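Local coordinates for protein aromatic-amino-acid:2-oxoglutarate transaminase (Candida albicans, PDB 6HND) that binds pyridoxal 5'-phosphate and probably transfers amino groups between aromatic amino acids, or 2-aminoadipate, and 2-oxo acids such as 2-oxoglutarate, at residues S9-A12 against A13-S17; S192-L195 against R196-D199; L221-F224 against V225-L228; E480-K483 against D484-N487. All coordinates share one frame; numbering follows the deposited sequence.

Interaction 1 (S9-A12 against A13-S17); sequences SKRA and AGRTS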
loop_
_atom_site.group_PDB
_atom_site.type_symbol
_atom_site.label_atom_id
_atom_site.label_comp_id
_atom_site.label_asym_id
_atom_site.label_seq_id
_atom_site.Cartn_x
_atom_site.Cartn_y
_atom_site.Cartn_z
ATOM N N SER B 9 4.846 -0.298 21.215
ATOM C CA SER B 9 6.234 -0.761 20.986
ATOM C C SER B 9 7.178 0.452 20.989
ATOM O O SER B 9 6.791 1.532 20.475
ATOM C CB SER B 9 6.357 -1.543 19.696
ATOM O OG SER B 9 6.061 -0.737 18.564
ATOM N N LYS B 10 8.360 0.263 21.570
ATOM C CA LYS B 10 9.502 1.210 21.539
ATOM C C LYS B 10 9.801 1.566 20.084
ATOM O O LYS B 10 9.987 2.750 19.843
ATOM C CB LYS B 10 10.737 0.584 22.195
ATOM C CG LYS B 10 10.488 -0.052 23.564
ATOM C CD LYS B 10 11.604 0.123 24.564
ATOM C CE LYS B 10 11.835 1.578 24.921
ATOM N NZ LYS B 10 11.696 1.803 26.379
ATOM N N ARG B 11 9.784 0.570 19.192
ATOM C CA ARG B 11 10.052 0.757 17.742
ATOM C C ARG B 11 9.046 1.749 17.148
ATOM O O ARG B 11 9.483 2.736 16.578
ATOM C CB ARG B 11 10.029 -0.589 17.006
ATOM C CG ARG B 11 10.436 -0.512 15.541
ATOM C CD ARG B 11 10.237 -1.806 14.776
ATOM N NE ARG B 11 8.920 -2.351 15.032
ATOM C CZ ARG B 11 8.666 -3.479 15.676
ATOM N NH1 ARG B 11 9.649 -4.232 16.129
ATOM N NH2 ARG B 11 7.419 -3.853 15.862
ATOM N N ALA B 12 7.748 1.495 17.302
ATOM C CA ALA B 12 6.727 2.402 16.729
ATOM C C ALA B 12 6.713 3.760 17.462
ATOM O O ALA B 12 6.425 4.758 16.813
ATOM C CB ALA B 12 5.364 1.746 16.740
ATOM N N ALA B 13 6.983 3.824 18.764
ATOM C CA ALA B 13 6.991 5.108 19.504
ATOM C C ALA B 13 8.234 5.922 19.133
ATOM O O ALA B 13 8.176 7.151 19.283
ATOM C CB ALA B 13 6.959 4.907 21.007
ATOM N N GLY B 14 9.332 5.262 18.752
ATOM C CA GLY B 14 10.602 5.927 18.394
ATOM C C GLY B 14 10.563 6.615 17.030
ATOM O O GLY B 14 11.356 7.539 16.808
ATOM N N ARG B 15 9.684 6.188 16.125
ATOM C CA ARG B 15 9.538 6.832 14.791
ATOM C C ARG B 15 9.130 8.306 14.958
ATOM O O ARG B 15 8.207 8.571 15.717
ATOM C CB ARG B 15 8.557 6.008 13.954
ATOM C CG ARG B 15 9.114 4.645 13.571
ATOM C CD ARG B 15 8.421 4.084 12.354
ATOM N NE ARG B 15 8.697 2.661 12.238
ATOM C CZ ARG B 15 7.937 1.703 12.739
ATOM N NH1 ARG B 15 6.818 2.019 13.376
ATOM N NH2 ARG B 15 8.288 0.439 12.576
ATOM N N THR B 16 9.799 9.229 14.265
ATOM C CA THR B 16 9.479 10.689 14.290
ATOM C C THR B 16 8.307 11.007 13.345
ATOM O O THR B 16 7.893 10.114 12.592
ATOM C CB THR B 16 10.686 11.546 13.885
ATOM O OG1 THR B 16 10.985 11.169 12.539
ATOM C CG2 THR B 16 11.891 11.383 14.791
ATOM N N SER B 17 7.788 12.237 13.407
ATOM C CA SER B 17 6.643 12.757 12.607
ATOM C C SER B 17 7.137 13.532 11.374
ATOM O O SER B 17 8.342 13.859 11.304
ATOM C CB SER B 17 5.745 13.622 13.466
ATOM O OG SER B 17 5.282 12.905 14.602
HETATM O O HOH W 1 5.699 4.481 14.168
HETATM O O HOH W 2 5.794 7.232 16.594
#
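R11 and R15 run side by side and point the same way, an outcome of different first torsions: R11 sets CG anti to its backbone N (chi1 -174°) and then bends at chi3, whereas R15 sets CG anti to its carbonyl carbon (chi1 -68°) and stays extended from CG to NE. R15 NH2 comes to the edge of the R11 guanidinium, near its plane, 3.7 Å from R11 CD, and the two planes stand 41° apart. D175 explains the pairing of like charges, since its OD1 forms salt bridges with both R11 NE and R15 NH2; R11 NH2 also hydrogen-bonds L178 O. The other arm of the R15 fork, NH1, lies 3.4 Å from A12 CA. These residues form the short N-terminal helix 10-14 and its exit. S9 is the N-cap: its OG accepts from A12 N at 3.1 Å, and D175 O is a further partner of the same hydroxyl. The first full turn is closed by A13 N donating to S9 O (2.9 Å) and G14 N to K10 O (2.8 Å), while the bond from R15 N to R11 O is weak. Two waters gather at A12 O. One donates to A12 O and accepts from R15 NH1, each at 2.8 Å, lying at the edge of the guanidinium and in its plane; the second donates to both A12 O and R15 O.

Interaction 2 (S192-L195 against R196-D199); sequences SPFL and RFSD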
loop_
_atom_site.group_PDB
_atom_site.type_symbol
_atom_site.label_atom_id
_atom_site.label_comp_id
_atom_site.label_asym_id
_atom_site.label_seq_id
_atom_site.Cartn_x
_atom_site.Cartn_y
_atom_site.Cartn_z
ATOM N N SER B 192 -3.002 -17.508 8.738
ATOM C CA SER B 192 -1.548 -17.764 8.500
ATOM C C SER B 192 -0.754 -16.501 8.164
ATOM O O SER B 192 0.327 -16.310 8.702
ATOM C CB SER B 192 -1.357 -18.805 7.412
ATOM O OG SER B 192 -1.707 -20.083 7.908
ATOM N N PRO B 193 -1.185 -15.621 7.240
ATOM C CA PRO B 193 -0.349 -14.490 6.888
ATOM C C PRO B 193 -0.018 -13.617 8.115
ATOM O O PRO B 193 1.073 -13.044 8.140
ATOM C CB PRO B 193 -1.161 -13.804 5.779
ATOM C CG PRO B 193 -1.980 -14.930 5.181
ATOM C CD PRO B 193 -2.394 -15.699 6.409
ATOM N N PHE B 194 -0.882 -13.593 9.135
ATOM C CA PHE B 194 -0.606 -12.844 10.388
ATOM C C PHE B 194 0.796 -13.164 10.951
ATOM O O PHE B 194 1.515 -12.257 11.462
ATOM C CB PHE B 194 -1.652 -13.134 11.454
ATOM C CG PHE B 194 -1.381 -12.341 12.690
ATOM C CD1 PHE B 194 -1.724 -11.012 12.732
ATOM C CD2 PHE B 194 -0.670 -12.887 13.737
ATOM C CE1 PHE B 194 -1.388 -10.233 13.823
ATOM C CE2 PHE B 194 -0.342 -12.103 14.837
ATOM C CZ PHE B 194 -0.703 -10.778 14.878
ATOM N N LEU B 195 1.196 -14.428 10.913
ATOM C CA LEU B 195 2.504 -14.841 11.466
ATOM C C LEU B 195 3.651 -14.151 10.715
ATOM O O LEU B 195 4.729 -13.976 11.318
ATOM C CB LEU B 195 2.607 -16.362 11.409
ATOM C CG LEU B 195 1.517 -17.089 12.194
ATOM C CD1 LEU B 195 1.565 -18.582 11.903
ATOM C CD2 LEU B 195 1.619 -16.794 13.687
ATOM N N ARG B 196 3.460 -13.754 9.458
ATOM C CA ARG B 196 4.517 -13.013 8.730
ATOM C C ARG B 196 4.705 -11.638 9.395
ATOM O O ARG B 196 5.865 -11.181 9.550
ATOM C CB ARG B 196 4.133 -12.887 7.261
ATOM C CG ARG B 196 4.125 -14.211 6.511
ATOM C CD ARG B 196 3.768 -13.925 5.061
ATOM N NE ARG B 196 4.202 -14.942 4.104
ATOM C CZ ARG B 196 5.374 -14.961 3.453
ATOM N NH1 ARG B 196 6.291 -14.019 3.641
ATOM N NH2 ARG B 196 5.615 -15.944 2.597
ATOM N N PHE B 197 3.603 -11.001 9.791
ATOM C CA PHE B 197 3.594 -9.637 10.365
ATOM C C PHE B 197 4.147 -9.690 11.789
ATOM O O PHE B 197 4.905 -8.792 12.141
ATOM C CB PHE B 197 2.194 -9.040 10.343
ATOM C CG PHE B 197 1.381 -9.324 9.112
ATOM C CD1 PHE B 197 1.966 -9.302 7.851
ATOM C CD2 PHE B 197 0.012 -9.559 9.213
ATOM C CE1 PHE B 197 1.209 -9.552 6.717
ATOM C CE2 PHE B 197 -0.749 -9.782 8.072
ATOM C CZ PHE B 197 -0.146 -9.808 6.836
ATOM N N SER B 198 3.790 -10.706 12.577
ATOM C CA SER B 198 4.326 -10.855 13.950
ATOM C C SER B 198 5.828 -11.179 13.809
ATOM O O SER B 198 6.637 -10.487 14.455
ATOM C CB SER B 198 3.538 -11.846 14.810
ATOM O OG SER B 198 3.562 -13.157 14.268
ATOM N N ASP B 199 6.197 -12.094 12.914
ATOM C CA ASP B 199 7.622 -12.432 12.639
ATOM C C ASP B 199 8.395 -11.150 12.252
ATOM O O ASP B 199 9.492 -10.919 12.786
ATOM C CB ASP B 199 7.752 -13.496 11.551
ATOM C CG ASP B 199 9.193 -13.654 11.100
ATOM O OD1 ASP B 199 9.971 -14.286 11.856
ATOM O OD2 ASP B 199 9.543 -13.073 10.039
#
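F194 and F197, one turn apart on helix 193-200, make the aromatic side of a beta-alpha-beta unit in which this helix links strand 183-187 to strand 204-208. Among the apolar contacts, the two rings approach obliquely, with F194 CD1 4.2 Å from F197 CD2. F194 swings its ring out with CG anti to the backbone N (chi1 -178°), bringing CE2 to 3.9 Å from S198 CB, and stacks against Y245. F197 instead folds back toward the preceding turn, and its CZ lies 4.3 Å from P193 CB. It also touches S167, which binds the cofactor pyridoxal phosphate, and D367 of the second subunit. A second kind of contact is polar atom on ring: P193 O sits over the centre of the F197 face, 3.5 Å above its plane. The same oxygen accepts an i to i+3 bond from R196 N at 2.8 Å. Regular i to i+4 bonding also runs through the segment, as S198 N reaches F194 O and D199 N reaches L195 O. The charged end of R196 leads away from the helix, where NH2 donates to T16 O of the second subunit. S198 OG lies between its own backbone N and carbonyl carbon (chi1 62°), a position that brings this hydroxyl to 3.4 Å from L195 CA.

Interaction 3 (L221-F224 against V225-L228); sequences LTQF and VDLL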
loop_
_atom_site.group_PDB
_atom_site.type_symbol
_atom_site.label_atom_id
_atom_site.label_comp_id
_atom_site.label_asym_id
_atom_site.label_seq_id
_atom_site.Cartn_x
_atom_site.Cartn_y
_atom_site.Cartn_z
ATOM N N LEU B 221 -11.380 -21.517 26.914
ATOM C CA LEU B 221 -11.133 -20.561 28.019
ATOM C C LEU B 221 -10.343 -21.240 29.150
ATOM O O LEU B 221 -9.384 -20.625 29.660
ATOM C CB LEU B 221 -12.454 -19.966 28.517
ATOM C CG LEU B 221 -12.268 -18.847 29.558
ATOM C CD1 LEU B 221 -11.566 -17.647 28.966
ATOM C CD2 LEU B 221 -13.583 -18.422 30.179
ATOM N N THR B 222 -10.696 -22.460 29.537
ATOM C CA THR B 222 -10.030 -23.184 30.651
ATOM C C THR B 222 -8.525 -23.275 30.346
ATOM O O THR B 222 -7.721 -22.958 31.249
ATOM C CB THR B 222 -10.704 -24.535 30.897
ATOM O OG1 THR B 222 -12.006 -24.277 31.419
ATOM C CG2 THR B 222 -9.957 -25.406 31.881
ATOM N N GLN B 223 -8.150 -23.653 29.116
ATOM C CA GLN B 223 -6.727 -23.830 28.730
ATOM C C GLN B 223 -6.063 -22.455 28.553
ATOM O O GLN B 223 -4.850 -22.377 28.770
ATOM C CB GLN B 223 -6.580 -24.742 27.511
ATOM C CG GLN B 223 -6.906 -26.203 27.818
ATOM C CD GLN B 223 -6.120 -26.721 29.002
ATOM O OE1 GLN B 223 -6.673 -26.951 30.084
ATOM N NE2 GLN B 223 -4.811 -26.878 28.822
ATOM N N PHE B 224 -6.819 -21.410 28.226
ATOM C CA PHE B 224 -6.295 -20.035 28.099
ATOM C C PHE B 224 -5.921 -19.525 29.503
ATOM O O PHE B 224 -4.749 -19.187 29.757
ATOM C CB PHE B 224 -7.274 -19.141 27.326
ATOM C CG PHE B 224 -6.730 -17.770 26.981
ATOM C CD1 PHE B 224 -5.559 -17.629 26.257
ATOM C CD2 PHE B 224 -7.374 -16.618 27.389
ATOM C CE1 PHE B 224 -5.055 -16.369 25.964
ATOM C CE2 PHE B 224 -6.864 -15.364 27.106
ATOM C CZ PHE B 224 -5.715 -15.241 26.375
ATOM N N VAL B 225 -6.858 -19.561 30.436
ATOM C CA VAL B 225 -6.584 -19.223 31.865
ATOM C C VAL B 225 -5.355 -20.015 32.357
ATOM O O VAL B 225 -4.426 -19.409 32.922
ATOM C CB VAL B 225 -7.845 -19.435 32.728
ATOM C CG1 VAL B 225 -7.561 -19.268 34.211
ATOM C CG2 VAL B 225 -8.944 -18.475 32.329
ATOM N N ASP B 226 -5.299 -21.320 32.117
ATOM C CA ASP B 226 -4.193 -22.172 32.611
ATOM C C ASP B 226 -2.860 -21.666 32.030
ATOM O O ASP B 226 -1.859 -21.561 32.812
ATOM C CB ASP B 226 -4.452 -23.648 32.301
ATOM C CG ASP B 226 -3.314 -24.534 32.779
ATOM O OD1 ASP B 226 -3.159 -24.679 34.003
ATOM O OD2 ASP B 226 -2.550 -25.021 31.920
ATOM N N LEU B 227 -2.819 -21.391 30.720
ATOM C CA LEU B 227 -1.611 -20.845 30.031
ATOM C C LEU B 227 -1.185 -19.543 30.734
ATOM O O LEU B 227 -0.018 -19.379 31.034
ATOM C CB LEU B 227 -1.935 -20.629 28.544
ATOM C CG LEU B 227 -0.859 -19.977 27.667
ATOM C CD1 LEU B 227 0.397 -20.823 27.610
ATOM C CD2 LEU B 227 -1.382 -19.732 26.254
ATOM N N LEU B 228 -2.122 -18.657 31.043
ATOM C CA LEU B 228 -1.796 -17.336 31.633
ATOM C C LEU B 228 -1.414 -17.480 33.111
ATOM O O LEU B 228 -0.479 -16.810 33.530
ATOM C CB LEU B 228 -2.986 -16.406 31.416
ATOM C CG LEU B 228 -3.099 -15.857 29.995
ATOM C CD1 LEU B 228 -4.267 -14.877 29.872
ATOM C CD2 LEU B 228 -1.803 -15.183 29.591
#
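L228 CD1 rests on one face of the F224 ring, a CH-pi contact in which the methyl carbon lies 4.1 Å from the ring centroid and 24° off the normal. It is offset toward the rim and is 3.8 Å from F224 CZ. The residues are four apart on helix 221-229, and their side chains meet because they leave the backbone differently: F224 places CG anti to its N (chi1 -172°), which carries the ring forward along the helix, while L228 places CG beside its own N. A smaller apolar pair, L221 CG with V225 CG2 at 4.3 Å, repeats the same spacing a turn earlier. Beneath both pairs lie backbone bonds, V225 N to L221 O at 2.8 Å and L228 N to F224 O at 3.0 Å. Farther out, I266 of helix 260-272 and L185 of strand 183-187, in the large mixed sheet, touch F224, and L228 packs on P241 and F275. L221 and V225 also face helix 260-272, through F262 and L269. The F224/L228 and L221/V225 pairs thus rest on dispersion and CH-pi contact, which have little directionality of their own; direction comes from the main-chain hydrogen bonds that set the four-residue spacing.

Interaction 4 (E480-K483 against D484-N487); sequences EFSK and DRSN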
loop_
_atom_site.group_PDB
_atom_site.type_symbol
_atom_site.label_atom_id
_atom_site.label_comp_id
_atom_site.label_asym_id
_atom_site.label_seq_id
_atom_site.Cartn_x
_atom_site.Cartn_y
_atom_site.Cartn_z
ATOM N N GLU B 480 3.102 -29.359 15.471
ATOM C CA GLU B 480 3.224 -30.413 16.517
ATOM C C GLU B 480 2.171 -30.138 17.590
ATOM O O GLU B 480 1.434 -31.063 17.995
ATOM C CB GLU B 480 4.633 -30.457 17.122
ATOM C CG GLU B 480 5.487 -31.602 16.585
ATOM C CD GLU B 480 4.907 -32.988 16.843
ATOM O OE1 GLU B 480 4.849 -33.772 15.882
ATOM O OE2 GLU B 480 4.476 -33.265 18.001
ATOM N N PHE B 481 2.066 -28.886 18.011
ATOM C CA PHE B 481 1.124 -28.501 19.082
ATOM C C PHE B 481 -0.307 -28.908 18.718
ATOM O O PHE B 481 -0.992 -29.429 19.599
ATOM C CB PHE B 481 1.167 -26.996 19.296
ATOM C CG PHE B 481 0.347 -26.516 20.463
ATOM C CD1 PHE B 481 0.854 -26.579 21.757
ATOM C CD2 PHE B 481 -0.906 -25.960 20.255
ATOM C CE1 PHE B 481 0.108 -26.097 22.828
ATOM C CE2 PHE B 481 -1.631 -25.448 21.321
ATOM C CZ PHE B 481 -1.127 -25.522 22.607
ATOM N N SER B 482 -0.735 -28.639 17.480
ATOM C CA SER B 482 -2.149 -28.695 17.038
ATOM C C SER B 482 -2.492 -29.985 16.266
ATOM O O SER B 482 -3.650 -30.161 15.902
ATOM C CB SER B 482 -2.423 -27.463 16.243
ATOM O OG SER B 482 -2.161 -26.329 17.039
ATOM N N LYS B 483 -1.524 -30.858 16.048
ATOM C CA LYS B 483 -1.616 -32.159 15.325
ATOM C C LYS B 483 -2.958 -32.838 15.614
ATOM O O LYS B 483 -3.681 -33.189 14.649
ATOM C CB LYS B 483 -0.476 -33.081 15.800
ATOM C CG LYS B 483 0.310 -33.810 14.727
ATOM C CD LYS B 483 1.041 -35.062 15.220
ATOM C CE LYS B 483 1.929 -34.834 16.427
ATOM N NZ LYS B 483 1.287 -35.299 17.679
ATOM N N ASP B 484 -3.248 -33.063 16.898
ATOM C CA ASP B 484 -4.392 -33.909 17.339
ATOM C C ASP B 484 -5.738 -33.254 17.014
ATOM O O ASP B 484 -6.696 -33.990 16.995
ATOM C CB ASP B 484 -4.337 -34.219 18.831
ATOM C CG ASP B 484 -3.221 -35.181 19.188
ATOM O OD1 ASP B 484 -2.840 -36.004 18.312
ATOM O OD2 ASP B 484 -2.740 -35.087 20.337
ATOM N N ARG B 485 -5.808 -31.941 16.766
ATOM C CA ARG B 485 -7.072 -31.237 16.420
ATOM C C ARG B 485 -7.078 -30.824 14.946
ATOM O O ARG B 485 -7.989 -30.055 14.534
ATOM C CB ARG B 485 -7.246 -30.080 17.403
ATOM C CG ARG B 485 -7.454 -30.575 18.823
ATOM C CD ARG B 485 -7.574 -29.457 19.816
ATOM N NE ARG B 485 -6.321 -28.741 19.911
ATOM C CZ ARG B 485 -5.211 -29.196 20.469
ATOM N NH1 ARG B 485 -5.162 -30.404 21.008
ATOM N NH2 ARG B 485 -4.130 -28.435 20.471
ATOM N N SER B 486 -6.145 -31.358 14.156
ATOM C CA SER B 486 -5.911 -30.976 12.739
ATOM C C SER B 486 -6.789 -31.817 11.821
ATOM O O SER B 486 -6.672 -31.635 10.588
ATOM C CB SER B 486 -4.470 -31.123 12.369
ATOM O OG SER B 486 -3.712 -30.112 12.999
ATOM N N ASN B 487 -7.650 -32.663 12.400
ATOM C CA ASN B 487 -8.522 -33.603 11.635
ATOM C C ASN B 487 -9.726 -32.856 11.044
ATOM O O ASN B 487 -10.871 -33.255 11.285
ATOM C CB ASN B 487 -8.954 -34.796 12.496
ATOM C CG ASN B 487 -9.697 -34.385 13.754
ATOM O OD1 ASN B 487 -9.344 -33.384 14.397
ATOM N ND2 ASN B 487 -10.747 -35.133 14.072
HETATM O O HOH W 3 -1.535 -31.952 19.232
#
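The end of helix 479-482 is closed by S482 O, which accepts two hydrogen bonds from the loop that follows. S486 OG and R485 N both reach it at 2.9 Å, from opposite faces of the carbonyl plane. The bond from the serine hydroxyl is well out of that plane, at a C=O...donor angle of 108°. A third closing bond runs from S486 N to K483 O (3.1 Å), so the chain keeps turning through S486. One step earlier a water bridges the gap, donating to F481 O at 2.6 Å and accepting from D484 N. R485 bends at chi3 (-66°) and folds back toward the helix, bringing NH2 to 4.0 Å from F481 CE2, with guanidinium and ring almost perpendicular at 83°. S482 OG lies at the edge of that same ring. The guanidinium has its principal partner in E188, through a salt bridge from NH2 to OE1; S482 OG hydrogen-bonds the same carboxylate oxygen, linking helix end and loop through one acceptor. On another side, K483 packs on L452 and S486 on V451 of helix 451-465, while N487 pairs with I443 as the chain enters strand 488-492 of the four-stranded antiparallel sheet.

In the fold
The four contacts follow one another along the chain; each is local, between residues three to five apart, and none touches another within the chain. The centres of interactions 1 and 2 are about 20 Å apart within one chain, and across the subunit interface R196 of one subunit hydrogen-bonds T16 O of the other. Interactions 2 and 3 border the large mixed sheet through strand 183-187, with centres about 23 Å apart. Interaction 4 lies about 18 Å from interaction 3, centre to centre, and leads into the smaller antiparallel sheet; E188, just beyond strand 183-187, binds it. Of the four, interaction 2 stands beside the cofactor pocket, whereas the other three lie away from the annotated sites.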